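Local atomic coordinates of LacI family sugar-binding transcriptional regulator (Enterococcus faecalis V583, PDB entry 4RK0), a protein that binds ribose in the cleft between its two sugar-binding subdomains and probably represses transcription as a LacI-family DNA-binding regulator. Residues Pro15-Pro20 with Gln24-Ile29; Thr180-Ile185 with Phe191-Gly196. All coordinates share one frame; numbering follows the deposited sequence.

Interaction 1: residues Pro15-Pro20 with Gln24-Ile29. With RIB (alpha-D-ribofuranose), chain E.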
loop_
_atom_site.group_PDB
_atom_site.type_symbol
_atom_site.label_atom_id
_atom_site.label_comp_id
_atom_site.label_asym_id
_atom_site.label_seq_id
_atom_site.Cartn_x
_atom_site.Cartn_y
_atom_site.Cartn_z
ATOM N N PRO A 15 11.450 -3.013 -3.936
ATOM C CA PRO A 15 11.868 -1.639 -3.735
ATOM C C PRO A 15 11.181 -0.967 -2.568
ATOM O O PRO A 15 11.832 -0.221 -1.855
ATOM C CB PRO A 15 11.504 -0.962 -5.059
ATOM C CG PRO A 15 11.562 -2.057 -6.068
ATOM C CD PRO A 15 11.039 -3.262 -5.329
ATOM N N ASP A 16 9.879 -1.209 -2.401
ATOM C CA ASP A 16 9.108 -0.635 -1.313
ATOM C C ASP A 16 7.794 -1.395 -1.149
ATOM O O ASP A 16 7.447 -2.222 -1.984
ATOM C CB ASP A 16 8.860 0.853 -1.530
ATOM C CG ASP A 16 7.844 1.120 -2.610
ATOM O OD1 ASP A 16 6.711 0.586 -2.517
ATOM O OD2 ASP A 16 8.180 1.837 -3.560
ATOM N N ILE A 17 7.062 -1.115 -0.078
ATOM C CA ILE A 17 5.744 -1.713 0.110
ATOM C C ILE A 17 4.629 -0.672 0.178
ATOM O O ILE A 17 3.458 -1.010 0.316
ATOM C CB ILE A 17 5.695 -2.594 1.372
ATOM C CG1 ILE A 17 6.205 -1.845 2.615
ATOM C CG2 ILE A 17 6.522 -3.847 1.129
ATOM C CD1 ILE A 17 5.749 -2.457 3.922
ATOM N N THR A 18 4.993 0.582 0.063
ATOM C CA THR A 18 4.008 1.652 0.128
ATOM C C THR A 18 3.369 1.897 -1.228
ATOM O O THR A 18 2.255 2.414 -1.296
ATOM C CB THR A 18 4.635 2.958 0.590
ATOM O OG1 THR A 18 5.791 3.227 -0.197
ATOM C CG2 THR A 18 5.035 2.867 2.039
ATOM N N ASN A 19 4.067 1.526 -2.305
ATOM C CA ASN A 19 3.508 1.654 -3.631
ATOM C C ASN A 19 2.500 0.506 -3.745
ATOM O O ASN A 19 2.868 -0.667 -3.581
ATOM C CB ASN A 19 4.605 1.505 -4.663
ATOM C CG ASN A 19 4.101 1.553 -6.077
ATOM O OD1 ASN A 19 2.919 1.413 -6.369
ATOM N ND2 ASN A 19 5.030 1.730 -6.984
ATOM N N PRO A 20 1.228 0.827 -3.958
ATOM C CA PRO A 20 0.219 -0.256 -4.074
ATOM C C PRO A 20 0.629 -1.346 -5.080
ATOM O O PRO A 20 0.201 -2.485 -4.938
ATOM C CB PRO A 20 -1.051 0.457 -4.557
ATOM C CG PRO A 20 -0.788 1.900 -4.456
ATOM C CD PRO A 20 0.663 2.166 -4.206
ATOM N N GLN A 24 0.495 -5.341 -3.949
ATOM C CA GLN A 24 -0.305 -6.344 -4.651
ATOM C C GLN A 24 0.574 -7.450 -5.178
ATOM O O GLN A 24 0.165 -8.599 -5.233
ATOM C CB GLN A 24 -1.095 -5.703 -5.779
ATOM C CG GLN A 24 -2.301 -4.917 -5.332
ATOM C CD GLN A 24 -3.400 -5.777 -4.717
ATOM O OE1 GLN A 24 -3.356 -7.005 -4.736
ATOM N NE2 GLN A 24 -4.394 -5.114 -4.148
ATOM N N LEU A 25 1.798 -7.122 -5.579
ATOM C CA LEU A 25 2.792 -8.177 -5.888
ATOM C C LEU A 25 2.967 -9.137 -4.721
ATOM O O LEU A 25 2.955 -10.402 -4.881
ATOM C CB LEU A 25 4.124 -7.526 -6.307
ATOM C CG LEU A 25 5.280 -8.459 -6.670
ATOM C CD1 LEU A 25 4.957 -9.220 -7.938
ATOM C CD2 LEU A 25 6.542 -7.627 -6.869
ATOM N N ILE A 26 3.146 -8.584 -3.533
ATOM C CA ILE A 26 3.313 -9.397 -2.348
ATOM C C ILE A 26 2.066 -10.284 -2.085
ATOM O O ILE A 26 2.210 -11.465 -1.840
ATOM C CB ILE A 26 3.710 -8.559 -1.115
ATOM C CG1 ILE A 26 5.176 -8.092 -1.249
ATOM C CG2 ILE A 26 3.531 -9.342 0.170
ATOM C CD1 ILE A 26 5.455 -6.813 -0.508
ATOM N N ARG A 27 0.863 -9.730 -2.142
ATOM C CA ARG A 27 -0.336 -10.575 -2.040
ATOM C C ARG A 27 -0.359 -11.727 -3.033
ATOM O O ARG A 27 -0.775 -12.829 -2.702
ATOM C CB ARG A 27 -1.600 -9.722 -2.274
ATOM C CG ARG A 27 -1.881 -8.772 -1.162
ATOM C CD ARG A 27 -3.250 -8.134 -1.300
ATOM N NE ARG A 27 -4.323 -9.122 -1.278
ATOM C CZ ARG A 27 -5.039 -9.523 -2.332
ATOM N NH1 ARG A 27 -4.833 -9.047 -3.555
ATOM N NH2 ARG A 27 -5.986 -10.424 -2.146
ATOM N N GLY A 28 0.031 -11.445 -4.264
ATOM C CA GLY A 28 0.124 -12.470 -5.301
ATOM C C GLY A 28 1.046 -13.590 -4.873
ATOM O O GLY A 28 0.680 -14.755 -4.914
ATOM N N ILE A 29 2.228 -13.231 -4.399
ATOM C CA ILE A 29 3.193 -14.218 -3.886
ATOM C C ILE A 29 2.662 -14.951 -2.665
ATOM O O ILE A 29 2.725 -16.202 -2.597
ATOM C CB ILE A 29 4.527 -13.531 -3.518
ATOM C CG1 ILE A 29 5.227 -13.002 -4.762
ATOM C CG2 ILE A 29 5.445 -14.441 -2.702
ATOM C CD1 ILE A 29 6.297 -11.947 -4.454
HETATM O O5 RIB E . 4.638 1.562 -9.981
HETATM C C5 RIB E . 5.855 1.038 -9.474
HETATM C C4 RIB E . 6.697 0.815 -10.655
HETATM O O4 RIB E . 8.054 0.406 -10.347
HETATM C C3 RIB E . 5.819 -0.242 -11.296
HETATM O O3 RIB E . 5.438 0.374 -12.528
HETATM C C2 RIB E . 6.773 -1.439 -11.312
HETATM O O2 RIB E . 6.798 -2.072 -12.567
HETATM C C1 RIB E . 8.132 -0.963 -10.768
HETATM O O1 RIB E . 9.205 -1.299 -11.630
#
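The loop that leaves strand 9-14 and turns into helix 20-35, at the sugar-binding cleft of this LacI-type effector domain, lays Ile17 against Ile26 of that helix, while Pro20 and Gln24 are joined by a bond of the helix's own first turn. Pro20 opens the helix and gives its carbonyl to the backbone amide of Gln24, a bond of 3.0 Å from Gln24 N to Pro20 O. The aliphatic part of Gln24 lies beside the same carbonyl, with CG 3.5 Å from Pro20 O. The Gln24 chain is bent at its second torsion (chi2 -67°) and carries its amide on to Arg27. Arg27 NH1 donates a hydrogen bond to Gln24 OE1 at 2.8 Å, on a lone pair in the amide's carbonyl plane, while the oxygen stays nearly in the guanidinium plane.

The apolar half of the contact is a meeting of methyl groups: Ile17 CG2 touches Ile26 CD1 at 3.6 Å. Leu40 and Leu42 of strand 39-44 also pack on Ile26, and Ile26 of the second subunit packs on Ile17, so the pair sits where helix, sheet and dimer interface come together.

Within the loop, Asp16 OD1 accepts the amide of Asn19 at 2.8 Å from Asn19 N, an Asx motif in which the donor approaches from above the carboxylate plane. Asn19 is the N-cap, its OD1 receiving the amide of Phe21, and it also belongs to the ribose pocket; its ND2 is modelled too near the sugar for that distance to be trusted. The chemistry implies a pocket residue gripped at two points: Asp16 holds its backbone, and the capping bond restrains the rotation of its amide beside the ribose.

Interaction 2: residues Thr180-Ile185 with Phe191-Gly196; sequences TGIFAI and FGLYRG
Strand 181-184 and helix 187-199 are the first two elements of a beta-alpha-beta unit that continues into strand 209-211, and Leu193 of the helix packs on Ile182 and Ala184 of the strand. Its strands belong to the four-stranded parallel sheet of one of the two subdomains of this periplasmic-binding-protein-like fold. No hydrogen bond links the two segments; the contact consists of hydrocarbon, and all three residues are buried.

Ile182 and Ala184 are two apart on the strand, so both direct their beta carbons toward the helix, while Phe183 between them points away, to the other side of the sheet, where its ring meets that of Phe147. Leu193 sends its side chain the opposite way, from helix to sheet, and covers both strand residues. Its CG stands anti to its own carbonyl carbon (chi1 -60°), and an extended second torsion (chi2 176°) carries CD1 outward as the leading methyl.

On the strand, Ile182 holds CG1 beside its backbone N and CG2 anti to that nitrogen. It is this gamma methyl, rather than the delta carbon of the longer branch, that comes up to Leu193. Ala184 is the shorter neighbour, ending at its beta carbon, and the leucine methyl reaches it as well. The CA atoms of Ala184 and Leu193 are 8.4 Å apart, a separation bridged by the leucine branch and the alanine methyl.

Val171 and Ile174 of helix 164-175 also pack on Leu193, and Ile210 of the next strand touches both Ile182 and Leu193, extending the apolar layer beneath the helices. One methyl serves both strand residues: Leu193 CD1 lies 3.6 Å from Ile182 CG2 and 4.0 Å from Ala184 CB.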
loop_
_atom_site.group_PDB
_atom_site.type_symbol
_atom_site.label_atom_id
_atom_site.label_comp_id
_atom_site.label_asym_id
_atom_site.label_seq_id
_atom_site.Cartn_x
_atom_site.Cartn_y
_atom_site.Cartn_z
ATOM N N THR A 180 0.581 19.227 -24.089
ATOM C CA THR A 180 -0.841 19.063 -23.839
ATOM C C THR A 180 -1.180 17.692 -23.266
ATOM O O THR A 180 -2.265 17.490 -22.742
ATOM C CB THR A 180 -1.612 19.280 -25.160
ATOM O OG1 THR A 180 -1.177 18.309 -26.144
ATOM C CG2 THR A 180 -1.329 20.679 -25.671
ATOM N N GLY A 181 -0.246 16.754 -23.357
ATOM C CA GLY A 181 -0.467 15.365 -22.962
ATOM C C GLY A 181 0.717 14.904 -22.139
ATOM O O GLY A 181 1.834 15.240 -22.439
ATOM N N ILE A 182 0.486 14.105 -21.110
ATOM C CA ILE A 182 1.574 13.706 -20.244
ATOM C C ILE A 182 1.494 12.214 -20.063
ATOM O O ILE A 182 0.424 11.698 -19.745
ATOM C CB ILE A 182 1.508 14.386 -18.854
ATOM C CG1 ILE A 182 1.435 15.896 -18.979
ATOM C CG2 ILE A 182 2.672 13.967 -17.964
ATOM C CD1 ILE A 182 0.838 16.560 -17.741
ATOM N N PHE A 183 2.609 11.517 -20.324
ATOM C CA PHE A 183 2.741 10.089 -19.959
ATOM C C PHE A 183 3.494 9.987 -18.651
ATOM O O PHE A 183 4.693 10.245 -18.612
ATOM C CB PHE A 183 3.450 9.285 -21.109
ATOM C CG PHE A 183 3.665 7.823 -20.836
ATOM C CD1 PHE A 183 2.816 7.069 -20.036
ATOM C CD2 PHE A 183 4.749 7.166 -21.455
ATOM C CE1 PHE A 183 3.052 5.721 -19.821
ATOM C CE2 PHE A 183 4.979 5.833 -21.251
ATOM C CZ PHE A 183 4.130 5.084 -20.441
ATOM N N ALA A 184 2.795 9.617 -17.571
ATOM C CA ALA A 184 3.410 9.412 -16.292
ATOM C C ALA A 184 3.858 7.967 -16.225
ATOM O O ALA A 184 3.055 7.065 -16.442
ATOM C CB ALA A 184 2.437 9.710 -15.173
ATOM N N ILE A 185 5.133 7.740 -15.914
ATOM C CA ILE A 185 5.696 6.401 -16.078
ATOM C C ILE A 185 5.223 5.434 -15.011
ATOM O O ILE A 185 5.405 4.232 -15.143
ATOM C CB ILE A 185 7.234 6.448 -16.214
ATOM C CG1 ILE A 185 7.710 5.543 -17.330
ATOM C CG2 ILE A 185 7.899 6.100 -14.919
ATOM C CD1 ILE A 185 7.466 6.112 -18.685
ATOM N N PHE A 191 -0.566 10.518 -9.882
ATOM C CA PHE A 191 -1.298 11.094 -8.735
ATOM C C PHE A 191 -0.652 12.388 -8.264
ATOM O O PHE A 191 -1.346 13.363 -7.872
ATOM C CB PHE A 191 -1.462 10.112 -7.572
ATOM C CG PHE A 191 -2.141 8.826 -7.941
ATOM C CD1 PHE A 191 -3.072 8.766 -8.986
ATOM C CD2 PHE A 191 -1.830 7.664 -7.255
ATOM C CE1 PHE A 191 -3.677 7.570 -9.341
ATOM C CE2 PHE A 191 -2.422 6.471 -7.612
ATOM C CZ PHE A 191 -3.347 6.430 -8.656
ATOM N N GLY A 192 0.660 12.452 -8.352
ATOM C CA GLY A 192 1.399 13.656 -7.966
ATOM C C GLY A 192 1.099 14.812 -8.878
ATOM O O GLY A 192 0.883 15.928 -8.424
ATOM N N LEU A 193 1.107 14.529 -10.175
ATOM C CA LEU A 193 0.646 15.462 -11.206
ATOM C C LEU A 193 -0.729 16.018 -10.945
ATOM O O LEU A 193 -0.928 17.257 -11.001
ATOM C CB LEU A 193 0.698 14.811 -12.595
ATOM C CG LEU A 193 2.087 14.346 -13.066
ATOM C CD1 LEU A 193 1.987 13.625 -14.403
ATOM C CD2 LEU A 193 3.014 15.511 -13.196
ATOM N N TYR A 194 -1.671 15.129 -10.684
ATOM C CA TYR A 194 -3.045 15.544 -10.334
ATOM C C TYR A 194 -3.028 16.608 -9.228
ATOM O O TYR A 194 -3.660 17.650 -9.363
ATOM C CB TYR A 194 -3.885 14.373 -9.840
ATOM C CG TYR A 194 -4.636 13.570 -10.884
ATOM C CD1 TYR A 194 -4.031 13.170 -12.080
ATOM C CD2 TYR A 194 -5.936 13.132 -10.634
ATOM C CE1 TYR A 194 -4.729 12.429 -13.030
ATOM C CE2 TYR A 194 -6.639 12.381 -11.558
ATOM C CZ TYR A 194 -6.036 12.019 -12.764
ATOM O OH TYR A 194 -6.795 11.269 -13.648
ATOM N N ARG A 195 -2.330 16.330 -8.132
ATOM C CA ARG A 195 -2.281 17.250 -7.009
ATOM C C ARG A 195 -1.631 18.583 -7.402
ATOM O O ARG A 195 -2.136 19.634 -7.064
ATOM C CB ARG A 195 -1.530 16.614 -5.838
ATOM C CG ARG A 195 -1.312 17.521 -4.657
ATOM C CD ARG A 195 -0.389 16.903 -3.617
ATOM N NE ARG A 195 -0.017 17.851 -2.556
ATOM C CZ ARG A 195 0.992 17.681 -1.692
ATOM N NH1 ARG A 195 1.778 16.604 -1.747
ATOM N NH2 ARG A 195 1.242 18.611 -0.771
ATOM N N GLY A 196 -0.516 18.552 -8.110
ATOM C CA GLY A 196 0.159 19.784 -8.439
ATOM C C GLY A 196 -0.636 20.611 -9.423
ATOM O O GLY A 196 -0.714 21.862 -9.310
#

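How the interactions relate
Interaction 1 sits at the seven-stranded sheet, following strand 9-14, and interaction 2 at the four-stranded parallel sheet, with the ribose cleft between them. Their centres are 22 Å apart, and their nearest atoms come within about 6 Å without touching. Residues 15-20 contribute Asn19 directly to the sugar pocket, whereas 180-185 with 191-196 form packing behind it: the side chain of Ala184 is about 10 Å from the ribose. A nearer connection runs through Asn186, which follows Ile185 directly, hydrogen-bonds the sugar and is touched by Asn19. Glu188 of helix 187-199 likewise meets Asn19 and Pro20 across the cleft. Segments of both interactions also approach the second subunit, Ile17 packing on its Ile26 and Phe191 on its Met218.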